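Local atomic coordinates of cystathionine gamma-synthase (Xanthomonas oryzae pv. oryzae KACC 10331, PDB entry 6LGO), a protein that probably uses pyridoxal 5'-phosphate to make cystathionine in the trans-sulfuration pathway, and is captured here with a cystathionine-type adduct of that cofactor. Residues P37-S42 / S60-R65; V107-Y112 / T132-V137; F313-G318 / G369-S374. The protein carries 1 engineered substitution. All blocks are in the same frame, centred on the assembly; numbering follows the deposited sequence.

Interaction 1: P37-S42 / S60-R65; sequences PIVLSS and SGNPTR. With EBO ((2~{S})-2-azanyl-4-[(3~{S})-3-[(~{E})-[2-methyl-3-oxidanyl-5-(phosphonomethyl)pyridin-4-yl]methylideneamino]-4-oxidanyl-4-oxidanylidene-butyl]sulfanyl-butanoic acid), chain F.
Val39 lies against the start of the helix that begins at Pro63, its CA 5.9 Å from that of Thr64; 37-42 is irregular, extended from Pro37 to Val39, then bending at Leu40. Two side chains of 60-65 grip the backbone of Val39 at both polar atoms. Thr64 OG1 accepts from Val39 N at 3.0 Å, with an N-H...O angle of 167°; chi1 of -59° turns this hydroxyl beside its backbone N and leaves CG2 anti to that N. Asn62 ND2 donates to Val39 O at 2.7 Å, nearly straight at 178°, and the carbonyl oxygen lies close to the plane of the amide. The other end of the same amide, OD1, takes Arg65 N at 3.1 Å and, weakly, Thr64 N. Asn62 is thus the N-cap of the helix, and bonds at both ends fix the flip of its amide. A water between Pro37 O and Thr64 OG1 extends the polar link. The apolar part is small: Val39 CG2 meets Pro63 CG at 3.9 Å, the two side chains crossing at about a right angle. At the far end, N2 of the chain F adduct bonds weakly to Ser60 OG, a hydroxyl also hydrogen-bonded to Asn238 OD1. Helix 246-256 packs on Ile38 and Thr64 through Phe250, Leu40 of a second subunit touches Ile38, and helix 63-76 carries on from the capped turn.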
loop_
_atom_site.group_PDB
_atom_site.type_symbol
_atom_site.label_atom_id
_atom_site.label_comp_id
_atom_site.label_asym_id
_atom_site.label_seq_id
_atom_site.Cartn_x
_atom_site.Cartn_y
_atom_site.Cartn_z
ATOM N N PRO A 37 3.409 -5.144 -11.169
ATOM C CA PRO A 37 3.848 -5.203 -9.756
ATOM C C PRO A 37 4.253 -3.813 -9.263
ATOM O O PRO A 37 4.564 -2.973 -10.044
ATOM C CB PRO A 37 4.991 -6.193 -9.783
ATOM C CG PRO A 37 4.576 -7.051 -11.027
ATOM C CD PRO A 37 4.217 -5.982 -12.045
ATOM N N ILE A 38 4.129 -3.575 -7.987
ATOM C CA ILE A 38 4.629 -2.305 -7.407
ATOM C C ILE A 38 6.107 -2.501 -7.043
ATOM O O ILE A 38 6.402 -3.278 -6.125
ATOM C CB ILE A 38 3.786 -1.890 -6.199
ATOM C CG1 ILE A 38 2.283 -1.920 -6.501
ATOM C CG2 ILE A 38 4.289 -0.531 -5.678
ATOM C CD1 ILE A 38 1.427 -1.653 -5.229
ATOM N N VAL A 39 6.996 -1.793 -7.727
ATOM C CA VAL A 39 8.446 -1.879 -7.404
ATOM C C VAL A 39 8.810 -0.729 -6.476
ATOM O O VAL A 39 9.141 0.361 -6.995
ATOM C CB VAL A 39 9.253 -1.796 -8.726
ATOM C CG1 VAL A 39 10.745 -1.916 -8.498
ATOM C CG2 VAL A 39 8.779 -2.900 -9.647
ATOM N N LEU A 40 8.697 -0.945 -5.194
ATOM C CA LEU A 40 9.018 0.067 -4.131
ATOM C C LEU A 40 10.525 0.191 -3.914
ATOM O O LEU A 40 10.963 1.234 -3.419
ATOM C CB LEU A 40 8.349 -0.345 -2.820
ATOM C CG LEU A 40 6.842 -0.434 -2.760
ATOM C CD1 LEU A 40 6.433 -0.820 -1.365
ATOM C CD2 LEU A 40 6.196 0.880 -3.072
ATOM N N SER A 41 11.289 -0.837 -4.253
ATOM C CA SER A 41 12.737 -0.929 -3.986
ATOM C C SER A 41 13.415 0.397 -4.255
ATOM O O SER A 41 13.296 0.951 -5.413
ATOM C CB SER A 41 13.436 -2.068 -4.773
ATOM O OG SER A 41 14.640 -2.470 -4.085
ATOM N N SER A 42 14.185 0.872 -3.263
ATOM C CA SER A 42 15.059 2.077 -3.457
ATOM C C SER A 42 16.153 1.727 -4.468
ATOM O O SER A 42 16.513 2.520 -5.388
ATOM C CB SER A 42 15.622 2.495 -2.149
ATOM O OG SER A 42 16.429 1.464 -1.597
ATOM N N SER A 60 16.397 8.266 -9.371
ATOM C CA SER A 60 16.836 8.490 -10.780
ATOM C C SER A 60 15.827 7.888 -11.755
ATOM O O SER A 60 15.596 8.460 -12.816
ATOM C CB SER A 60 18.189 7.879 -11.035
ATOM O OG SER A 60 19.146 8.268 -10.043
ATOM N N GLY A 61 15.298 6.722 -11.450
ATOM C CA GLY A 61 14.460 5.969 -12.413
ATOM C C GLY A 61 13.873 4.793 -11.698
ATOM O O GLY A 61 14.592 4.242 -10.831
ATOM N N ASN A 62 12.587 4.545 -11.856
ATOM C CA ASN A 62 11.920 3.342 -11.297
ATOM C C ASN A 62 10.861 2.881 -12.298
ATOM O O ASN A 62 10.211 3.712 -12.982
ATOM C CB ASN A 62 11.328 3.735 -9.955
ATOM C CG ASN A 62 10.382 2.720 -9.391
ATOM O OD1 ASN A 62 9.247 2.652 -9.891
ATOM N ND2 ASN A 62 10.809 2.028 -8.314
ATOM N N PRO A 63 10.712 1.550 -12.491
ATOM C CA PRO A 63 9.912 1.023 -13.579
ATOM C C PRO A 63 8.445 1.320 -13.300
ATOM O O PRO A 63 7.756 1.575 -14.273
ATOM C CB PRO A 63 10.115 -0.506 -13.637
ATOM C CG PRO A 63 10.774 -0.804 -12.312
ATOM C CD PRO A 63 11.423 0.467 -11.787
ATOM N N THR A 64 7.975 1.279 -12.048
ATOM C CA THR A 64 6.540 1.543 -11.816
ATOM C C THR A 64 6.229 3.000 -12.191
ATOM O O THR A 64 5.221 3.283 -12.900
ATOM C CB THR A 64 6.160 1.213 -10.375
ATOM O OG1 THR A 64 6.448 -0.161 -10.133
ATOM C CG2 THR A 64 4.696 1.518 -10.152
ATOM N N ARG A 65 7.079 3.921 -11.782
ATOM C CA ARG A 65 6.901 5.339 -12.131
ATOM C C ARG A 65 7.041 5.506 -13.646
ATOM O O ARG A 65 6.337 6.341 -14.244
ATOM C CB ARG A 65 7.971 6.128 -11.387
ATOM C CG ARG A 65 7.663 7.613 -11.363
ATOM C CD ARG A 65 8.469 8.366 -10.336
ATOM N NE ARG A 65 9.825 8.400 -10.775
ATOM C CZ ARG A 65 10.848 8.087 -9.964
ATOM N NH1 ARG A 65 10.647 7.856 -8.686
ATOM N NH2 ARG A 65 12.075 8.105 -10.428
HETATM O O6 EBO F . 24.450 5.138 -1.886
HETATM C C15 EBO F . 24.604 6.355 -1.669
HETATM O O5 EBO F . 25.717 6.914 -1.323
HETATM C C8 EBO F . 23.305 7.067 -1.842
HETATM C C9 EBO F . 22.653 7.008 -3.303
HETATM C C10 EBO F . 23.565 6.568 -4.498
HETATM S S EBO F . 22.527 6.696 -5.816
HETATM C C11 EBO F . 23.631 7.354 -6.953
HETATM C C12 EBO F . 23.175 6.936 -8.294
HETATM C C13 EBO F . 22.052 7.690 -8.934
HETATM C C14 EBO F . 22.188 9.189 -8.934
HETATM O O4 EBO F . 21.922 9.829 -7.917
HETATM O O3 EBO F . 22.442 9.845 -9.935
HETATM N N2 EBO F . 21.997 7.076 -10.265
HETATM N N1 EBO F . 23.362 8.361 -1.100
HETATM C C7 EBO F . 22.389 9.114 -0.896
HETATM C C3 EBO F . 22.489 10.301 -0.061
HETATM C C2 EBO F . 23.598 10.404 0.866
HETATM O O7 EBO F . 24.547 9.426 1.037
HETATM C C4 EBO F . 21.422 11.375 -0.130
HETATM C C6 EBO F . 20.073 11.468 -0.850
HETATM P P EBO F . 18.656 10.348 -1.358
HETATM O O2 EBO F . 18.982 9.197 -2.346
HETATM O O1 EBO F . 17.936 11.294 -2.405
HETATM O O EBO F . 17.402 9.885 -0.717
HETATM C C5 EBO F . 21.827 12.469 0.780
HETATM N N EBO F . 22.864 12.587 1.674
HETATM C C1 EBO F . 23.734 11.609 1.739
HETATM C C EBO F . 24.858 11.549 2.691
HETATM O O HOH W 1 5.679 -1.838 -12.141
#

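Interaction 2: V107-Y112 / T132-V137; sequences VPHDAY and TADLTV. Engineered in segment 132-137: Val137 (natural residue Asp). With EBO ((2~{S})-2-azanyl-4-[(3~{S})-3-[(~{E})-[2-methyl-3-oxidanyl-5-(phosphonomethyl)pyridin-4-yl]methylideneamino]-4-oxidanyl-4-oxidanylidene-butyl]sulfanyl-butanoic acid), chain E.
Val107 O receives Ala133 N at 3.0 Å, nearly linearly (172°), which sets strand ends 107-108 and 132-133 in parallel register. Two residues further on, His109 N turns to Ala133 O in a weak bond, bent to 120°. A water also donates to that carbonyl, and Pro108 CA adds a CA-H...O contact at 3.4 Å. The same water accepts from Leu135 N at 2.7 Å and lies in the ring plane of His109 beside ND1, linking the two segments. Strands 104-108 and 129-133, with helix 113-124 between them, form a beta-alpha-beta unit of the large cofactor-binding sheet, and 129-133 is one of the two edge strands of that sheet within this chain. Just beyond the C-terminal ends of these strands the His109 ring and the Asp134 carboxylate stack with planes 22° apart; Asp134 CB sits over the ring face, 3.9 Å from its centroid. His109 CG sits between its backbone N and carbonyl carbon, which brings the ring alongside Asp134. Asp134 OD1 takes two donors from one face of its plane, Thr136 OG1 at 2.7 Å and Thr136 N at 2.9 Å, the latter closing an Asx turn; Ser140 OG holds Asp134 N. Asp110 OD2 pairs with Arg163 and Ser158, and Tyr112 N with Glu155. One face of the Tyr112 ring lies over adduct N1, its OH bonded to Arg59 of the third subunit.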
loop_
_atom_site.group_PDB
_atom_site.type_symbol
_atom_site.label_atom_id
_atom_site.label_comp_id
_atom_site.label_asym_id
_atom_site.label_seq_id
_atom_site.Cartn_x
_atom_site.Cartn_y
_atom_site.Cartn_z
ATOM N N VAL A 107 4.049 34.354 -17.636
ATOM C CA VAL A 107 2.992 33.538 -16.995
ATOM C C VAL A 107 1.658 34.252 -17.167
ATOM O O VAL A 107 1.605 35.463 -17.329
ATOM C CB VAL A 107 3.312 33.291 -15.505
ATOM C CG1 VAL A 107 4.665 32.625 -15.338
ATOM C CG2 VAL A 107 3.248 34.576 -14.686
ATOM N N PRO A 108 0.534 33.515 -17.082
ATOM C CA PRO A 108 -0.787 34.105 -17.116
ATOM C C PRO A 108 -1.129 34.802 -15.806
ATOM O O PRO A 108 -0.637 34.383 -14.729
ATOM C CB PRO A 108 -1.706 32.899 -17.210
ATOM C CG PRO A 108 -0.800 31.726 -17.577
ATOM C CD PRO A 108 0.488 32.063 -16.892
ATOM N N HIS A 109 -1.986 35.807 -15.903
ATOM C CA HIS A 109 -2.399 36.663 -14.762
ATOM C C HIS A 109 -3.339 35.855 -13.854
ATOM O O HIS A 109 -3.373 36.104 -12.661
ATOM C CB HIS A 109 -2.966 38.004 -15.275
ATOM C CG HIS A 109 -4.311 37.897 -15.904
ATOM N ND1 HIS A 109 -4.588 36.956 -16.914
ATOM C CD2 HIS A 109 -5.437 38.632 -15.729
ATOM C CE1 HIS A 109 -5.849 37.120 -17.296
ATOM N NE2 HIS A 109 -6.384 38.119 -16.589
ATOM N N ASP A 110 -4.089 34.937 -14.436
ATOM C CA ASP A 110 -5.131 34.178 -13.735
ATOM C C ASP A 110 -4.756 32.683 -13.599
ATOM O O ASP A 110 -5.639 31.817 -13.513
ATOM C CB ASP A 110 -6.435 34.292 -14.507
ATOM C CG ASP A 110 -6.440 33.630 -15.881
ATOM O OD1 ASP A 110 -5.343 33.315 -16.395
ATOM O OD2 ASP A 110 -7.569 33.535 -16.480
ATOM N N ALA A 111 -3.497 32.382 -13.510
ATOM C CA ALA A 111 -3.049 31.009 -13.216
ATOM C C ALA A 111 -3.430 30.634 -11.792
ATOM O O ALA A 111 -3.696 31.515 -10.954
ATOM C CB ALA A 111 -1.574 30.931 -13.442
ATOM N N TYR A 112 -3.436 29.338 -11.517
ATOM C CA TYR A 112 -3.558 28.786 -10.142
ATOM C C TYR A 112 -2.704 29.619 -9.178
ATOM O O TYR A 112 -1.578 29.982 -9.498
ATOM C CB TYR A 112 -3.228 27.298 -10.196
ATOM C CG TYR A 112 -3.035 26.687 -8.829
ATOM C CD1 TYR A 112 -3.997 26.820 -7.847
ATOM C CD2 TYR A 112 -1.801 26.172 -8.473
ATOM C CE1 TYR A 112 -3.740 26.400 -6.552
ATOM C CE2 TYR A 112 -1.566 25.701 -7.194
ATOM C CZ TYR A 112 -2.530 25.821 -6.219
ATOM O OH TYR A 112 -2.259 25.382 -4.945
ATOM N N THR A 132 3.954 38.961 -15.949
ATOM C CA THR A 132 2.586 38.533 -15.687
ATOM C C THR A 132 1.679 39.187 -16.725
ATOM O O THR A 132 1.540 40.359 -16.641
ATOM C CB THR A 132 2.197 38.828 -14.243
ATOM O OG1 THR A 132 3.063 38.074 -13.393
ATOM C CG2 THR A 132 0.770 38.398 -13.995
ATOM N N ALA A 133 1.129 38.435 -17.682
ATOM C CA ALA A 133 0.320 38.998 -18.779
ATOM C C ALA A 133 -1.053 38.310 -18.858
ATOM O O ALA A 133 -1.208 37.209 -18.343
ATOM C CB ALA A 133 1.104 38.845 -20.022
ATOM N N ASP A 134 -2.014 38.960 -19.509
ATOM C CA ASP A 134 -3.304 38.343 -19.912
ATOM C C ASP A 134 -3.090 37.691 -21.274
ATOM O O ASP A 134 -3.070 38.400 -22.292
ATOM C CB ASP A 134 -4.456 39.345 -19.902
ATOM C CG ASP A 134 -5.767 38.669 -20.286
ATOM O OD1 ASP A 134 -5.714 37.518 -20.873
ATOM O OD2 ASP A 134 -6.829 39.297 -20.028
ATOM N N LEU A 135 -2.920 36.384 -21.332
ATOM C CA LEU A 135 -2.474 35.783 -22.619
ATOM C C LEU A 135 -3.645 35.724 -23.624
ATOM O O LEU A 135 -3.367 35.329 -24.751
ATOM C CB LEU A 135 -1.881 34.390 -22.339
ATOM C CG LEU A 135 -0.692 34.325 -21.408
ATOM C CD1 LEU A 135 -0.242 32.901 -21.317
ATOM C CD2 LEU A 135 0.425 35.204 -21.887
ATOM N N THR A 136 -4.881 36.049 -23.212
ATOM C CA THR A 136 -6.084 36.074 -24.082
ATOM C C THR A 136 -6.221 37.440 -24.755
ATOM O O THR A 136 -7.111 37.558 -25.550
ATOM C CB THR A 136 -7.377 35.754 -23.306
ATOM O OG1 THR A 136 -7.743 36.825 -22.437
ATOM C CG2 THR A 136 -7.224 34.524 -22.443
ATOM N N VAL A 137 -5.466 38.463 -24.357
ATOM C CA VAL A 137 -5.489 39.819 -24.999
ATOM C C VAL A 137 -4.242 39.969 -25.868
ATOM O O VAL A 137 -3.129 39.936 -25.364
ATOM C CB VAL A 137 -5.588 40.946 -23.956
ATOM C CG1 VAL A 137 -5.526 42.344 -24.611
ATOM C CG2 VAL A 137 -6.834 40.776 -23.082
HETATM O O6 EBO E . -7.095 24.550 -7.351
HETATM C C15 EBO E . -6.932 23.540 -6.578
HETATM O O5 EBO E . -7.815 23.033 -5.876
HETATM C C8 EBO E . -5.646 22.838 -6.379
HETATM C C9 EBO E . -5.063 22.814 -4.902
HETATM C C10 EBO E . -5.505 23.991 -3.961
HETATM S S EBO E . -4.673 23.626 -2.514
HETATM C C11 EBO E . -4.495 25.265 -2.002
HETATM C C12 EBO E . -4.197 25.271 -0.545
HETATM C C13 EBO E . -2.839 24.862 -0.047
HETATM C C14 EBO E . -1.685 25.605 -0.634
HETATM O O4 EBO E . -1.261 25.280 -1.737
HETATM O O3 EBO E . -1.073 26.486 -0.050
HETATM N N2 EBO E . -3.045 25.091 1.378
HETATM N N1 EBO E . -4.784 23.165 -7.556
HETATM C C7 EBO E . -3.681 22.638 -7.819
HETATM C C3 EBO E . -2.958 22.849 -9.070
HETATM C C2 EBO E . -3.655 23.396 -10.185
HETATM O O7 EBO E . -4.975 23.792 -10.131
HETATM C C4 EBO E . -1.534 22.413 -9.195
HETATM C C6 EBO E . -0.606 21.627 -8.238
HETATM P P EBO E . -0.638 20.150 -7.054
HETATM O O2 EBO E . -0.627 18.668 -7.194
HETATM O O1 EBO E . 0.771 20.261 -6.335
HETATM O O EBO E . -1.548 20.375 -5.796
HETATM C C5 EBO E . -1.044 22.829 -10.521
HETATM N N EBO E . -1.666 23.356 -11.611
HETATM C C1 EBO E . -2.944 23.658 -11.435
HETATM C C EBO E . -3.834 24.194 -12.484
HETATM O O HOH W 2 -3.576 35.052 -19.113
#

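Interaction 3: F313-G318 / G369-S374; sequences FELEGG and GLLRLS. With EBO ((2~{S})-2-azanyl-4-[(3~{S})-3-[(~{E})-[2-methyl-3-oxidanyl-5-(phosphonomethyl)pyridin-4-yl]methylideneamino]-4-oxidanyl-4-oxidanylidene-butyl]sulfanyl-butanoic acid), chain E.
The Phe313 ring lies with one face over Leu371 CB, which stands 4.2 Å from the ring centroid and 25° off its normal, a CH-pi contact displaced toward the rim. Chi1 of 72° sets CG between the backbone N and the carbonyl carbon, and from there the ring swings across to the neighbouring strand. Leu373 meets its edge, CG lying 3.8 Å from Phe313 CE1. Leu371 CD1 continues the apolar face to Leu315 CD2, and Phe325 adds an edge-to-face ring contact to Phe313. Beneath these side chains, Phe313 and Leu371 form an antiparallel hydrogen-bonded pair: Phe313 N donates to Leu371 O at 2.8 Å and Leu371 N returns to Phe313 O at 3.0 Å. Arg372 points the other way and grips the C15 carboxylate of the adduct, next to the imine-bearing carbon, with NH1 to O6 at 2.8 Å and NH2 to O5 at 3.0 Å. Alternation along strand 371-374 therefore places leucines on the Phe313 side and the guanidinium on the ligand side, and the paired, nearly straight bonds are consistent with Arg372 recognising the substrate carboxylate, as the corresponding arginine does in related PLP enzymes of this fold.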
loop_
_atom_site.group_PDB
_atom_site.type_symbol
_atom_site.label_atom_id
_atom_site.label_comp_id
_atom_site.label_asym_id
_atom_site.label_seq_id
_atom_site.Cartn_x
_atom_site.Cartn_y
_atom_site.Cartn_z
ATOM N N PHE A 313 -19.107 30.193 -10.557
ATOM C CA PHE A 313 -20.349 30.975 -10.608
ATOM C C PHE A 313 -20.362 31.970 -9.446
ATOM O O PHE A 313 -19.607 31.795 -8.525
ATOM C CB PHE A 313 -21.586 30.071 -10.704
ATOM C CG PHE A 313 -21.880 29.344 -9.434
ATOM C CD1 PHE A 313 -21.214 28.170 -9.133
ATOM C CD2 PHE A 313 -22.755 29.869 -8.523
ATOM C CE1 PHE A 313 -21.481 27.473 -7.983
ATOM C CE2 PHE A 313 -23.013 29.170 -7.361
ATOM C CZ PHE A 313 -22.376 27.982 -7.097
ATOM N N GLU A 314 -21.169 33.026 -9.612
ATOM C CA GLU A 314 -21.372 34.165 -8.686
ATOM C C GLU A 314 -22.878 34.147 -8.404
ATOM O O GLU A 314 -23.683 34.109 -9.322
ATOM C CB GLU A 314 -20.865 35.482 -9.275
ATOM C CG GLU A 314 -19.613 36.107 -8.637
ATOM C CD GLU A 314 -18.528 36.598 -9.636
ATOM O OE1 GLU A 314 -17.467 37.037 -9.172
ATOM O OE2 GLU A 314 -18.705 36.553 -10.886
ATOM N N LEU A 315 -23.219 34.056 -7.138
ATOM C CA LEU A 315 -24.587 34.143 -6.602
ATOM C C LEU A 315 -24.980 35.624 -6.456
ATOM O O LEU A 315 -24.097 36.445 -6.194
ATOM C CB LEU A 315 -24.501 33.463 -5.241
ATOM C CG LEU A 315 -25.269 32.180 -5.040
ATOM C CD1 LEU A 315 -25.604 31.474 -6.316
ATOM C CD2 LEU A 315 -24.549 31.299 -4.075
ATOM N N GLU A 316 -26.256 35.959 -6.637
ATOM C CA GLU A 316 -26.908 37.209 -6.132
ATOM C C GLU A 316 -26.853 37.120 -4.606
ATOM O O GLU A 316 -26.943 35.967 -4.131
ATOM C CB GLU A 316 -28.371 37.197 -6.615
ATOM C CG GLU A 316 -28.792 38.178 -7.700
ATOM C CD GLU A 316 -27.830 38.743 -8.728
ATOM O OE1 GLU A 316 -27.770 38.266 -9.907
ATOM O OE2 GLU A 316 -27.251 39.744 -8.357
ATOM N N GLY A 317 -26.739 38.238 -3.857
ATOM C CA GLY A 317 -27.033 38.264 -2.407
ATOM C C GLY A 317 -25.806 38.328 -1.510
ATOM O O GLY A 317 -25.966 38.112 -0.237
ATOM N N GLY A 318 -24.623 38.615 -2.088
ATOM C CA GLY A 318 -23.385 38.823 -1.315
ATOM C C GLY A 318 -23.054 37.631 -0.431
ATOM O O GLY A 318 -23.399 36.470 -0.781
ATOM N N GLY A 369 -17.051 36.663 -4.019
ATOM C CA GLY A 369 -18.308 35.903 -4.152
ATOM C C GLY A 369 -18.124 34.629 -4.996
ATOM O O GLY A 369 -19.041 33.821 -5.057
ATOM N N LEU A 370 -16.960 34.393 -5.580
ATOM C CA LEU A 370 -16.844 33.295 -6.594
ATOM C C LEU A 370 -16.820 31.938 -5.873
ATOM O O LEU A 370 -16.060 31.789 -4.905
ATOM C CB LEU A 370 -15.607 33.498 -7.467
ATOM C CG LEU A 370 -15.518 32.539 -8.653
ATOM C CD1 LEU A 370 -16.547 32.860 -9.734
ATOM C CD2 LEU A 370 -14.111 32.491 -9.236
ATOM N N LEU A 371 -17.692 31.030 -6.329
ATOM C CA LEU A 371 -17.658 29.575 -6.015
ATOM C C LEU A 371 -17.233 28.778 -7.251
ATOM O O LEU A 371 -17.648 29.136 -8.372
ATOM C CB LEU A 371 -19.024 29.166 -5.455
ATOM C CG LEU A 371 -19.343 29.855 -4.120
ATOM C CD1 LEU A 371 -20.802 29.627 -3.781
ATOM C CD2 LEU A 371 -18.375 29.404 -2.987
ATOM N N ARG A 372 -16.408 27.755 -7.020
ATOM C CA ARG A 372 -15.935 26.790 -8.032
ATOM C C ARG A 372 -16.455 25.395 -7.732
ATOM O O ARG A 372 -16.343 24.950 -6.590
ATOM C CB ARG A 372 -14.416 26.782 -8.080
ATOM C CG ARG A 372 -13.831 26.020 -9.242
ATOM C CD ARG A 372 -12.332 25.911 -9.050
ATOM N NE ARG A 372 -11.997 24.911 -8.036
ATOM C CZ ARG A 372 -10.767 24.601 -7.609
ATOM N NH1 ARG A 372 -9.720 25.257 -8.095
ATOM N NH2 ARG A 372 -10.631 23.644 -6.674
ATOM N N LEU A 373 -17.021 24.743 -8.752
ATOM C CA LEU A 373 -17.502 23.360 -8.628
ATOM C C LEU A 373 -16.545 22.453 -9.361
ATOM O O LEU A 373 -16.152 22.820 -10.501
ATOM C CB LEU A 373 -18.852 23.249 -9.299
ATOM C CG LEU A 373 -19.983 24.043 -8.687
ATOM C CD1 LEU A 373 -21.287 23.778 -9.474
ATOM C CD2 LEU A 373 -20.122 23.651 -7.215
ATOM N N SER A 374 -16.136 21.353 -8.718
ATOM C CA SER A 374 -15.546 20.180 -9.391
ATOM C C SER A 374 -16.657 19.143 -9.427
ATOM O O SER A 374 -16.985 18.577 -8.402
ATOM C CB SER A 374 -14.334 19.610 -8.700
ATOM O OG SER A 374 -13.747 18.542 -9.471
HETATM O O6 EBO E . -7.095 24.550 -7.351
HETATM C C15 EBO E . -6.932 23.540 -6.578
HETATM O O5 EBO E . -7.815 23.033 -5.876
HETATM C C8 EBO E . -5.646 22.838 -6.379
HETATM C C9 EBO E . -5.063 22.814 -4.902
HETATM C C10 EBO E . -5.505 23.991 -3.961
HETATM S S EBO E . -4.673 23.626 -2.514
HETATM C C11 EBO E . -4.495 25.265 -2.002
HETATM C C12 EBO E . -4.197 25.271 -0.545
HETATM C C13 EBO E . -2.839 24.862 -0.047
HETATM C C14 EBO E . -1.685 25.605 -0.634
HETATM O O4 EBO E . -1.261 25.280 -1.737
HETATM O O3 EBO E . -1.073 26.486 -0.050
HETATM N N2 EBO E . -3.045 25.091 1.378
HETATM N N1 EBO E . -4.784 23.165 -7.556
HETATM C C7 EBO E . -3.681 22.638 -7.819
HETATM C C3 EBO E . -2.958 22.849 -9.070
HETATM C C2 EBO E . -3.655 23.396 -10.185
HETATM O O7 EBO E . -4.975 23.792 -10.131
HETATM C C4 EBO E . -1.534 22.413 -9.195
HETATM C C6 EBO E . -0.606 21.627 -8.238
HETATM P P EBO E . -0.638 20.150 -7.054
HETATM O O2 EBO E . -0.627 18.668 -7.194
HETATM O O1 EBO E . 0.771 20.261 -6.335
HETATM O O EBO E . -1.548 20.375 -5.796
HETATM C C5 EBO E . -1.044 22.829 -10.521
HETATM N N EBO E . -1.666 23.356 -11.611
HETATM C C1 EBO E . -2.944 23.658 -11.435
HETATM C C EBO E . -3.834 24.194 -12.484
#

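The three contacts follow one another along the chain. Interaction 1 lies on the opposite side of the chain's centre from the others, its centre about 37 Å from that of interaction 2 and 43 Å from that of interaction 3. Interactions 2 and 3 are about 22 Å apart between centres, and their nearest atoms come to about 6 Å without touching. They belong to different sheets, the seven-stranded one with 104-108 and 129-133 and the five-stranded one with 310-315 and 371-374, yet both reach the chain E adduct. Segment 60-65 instead meets the adduct of chain F, bound with residues of the third subunit, so both of these sites are built from more than one subunit.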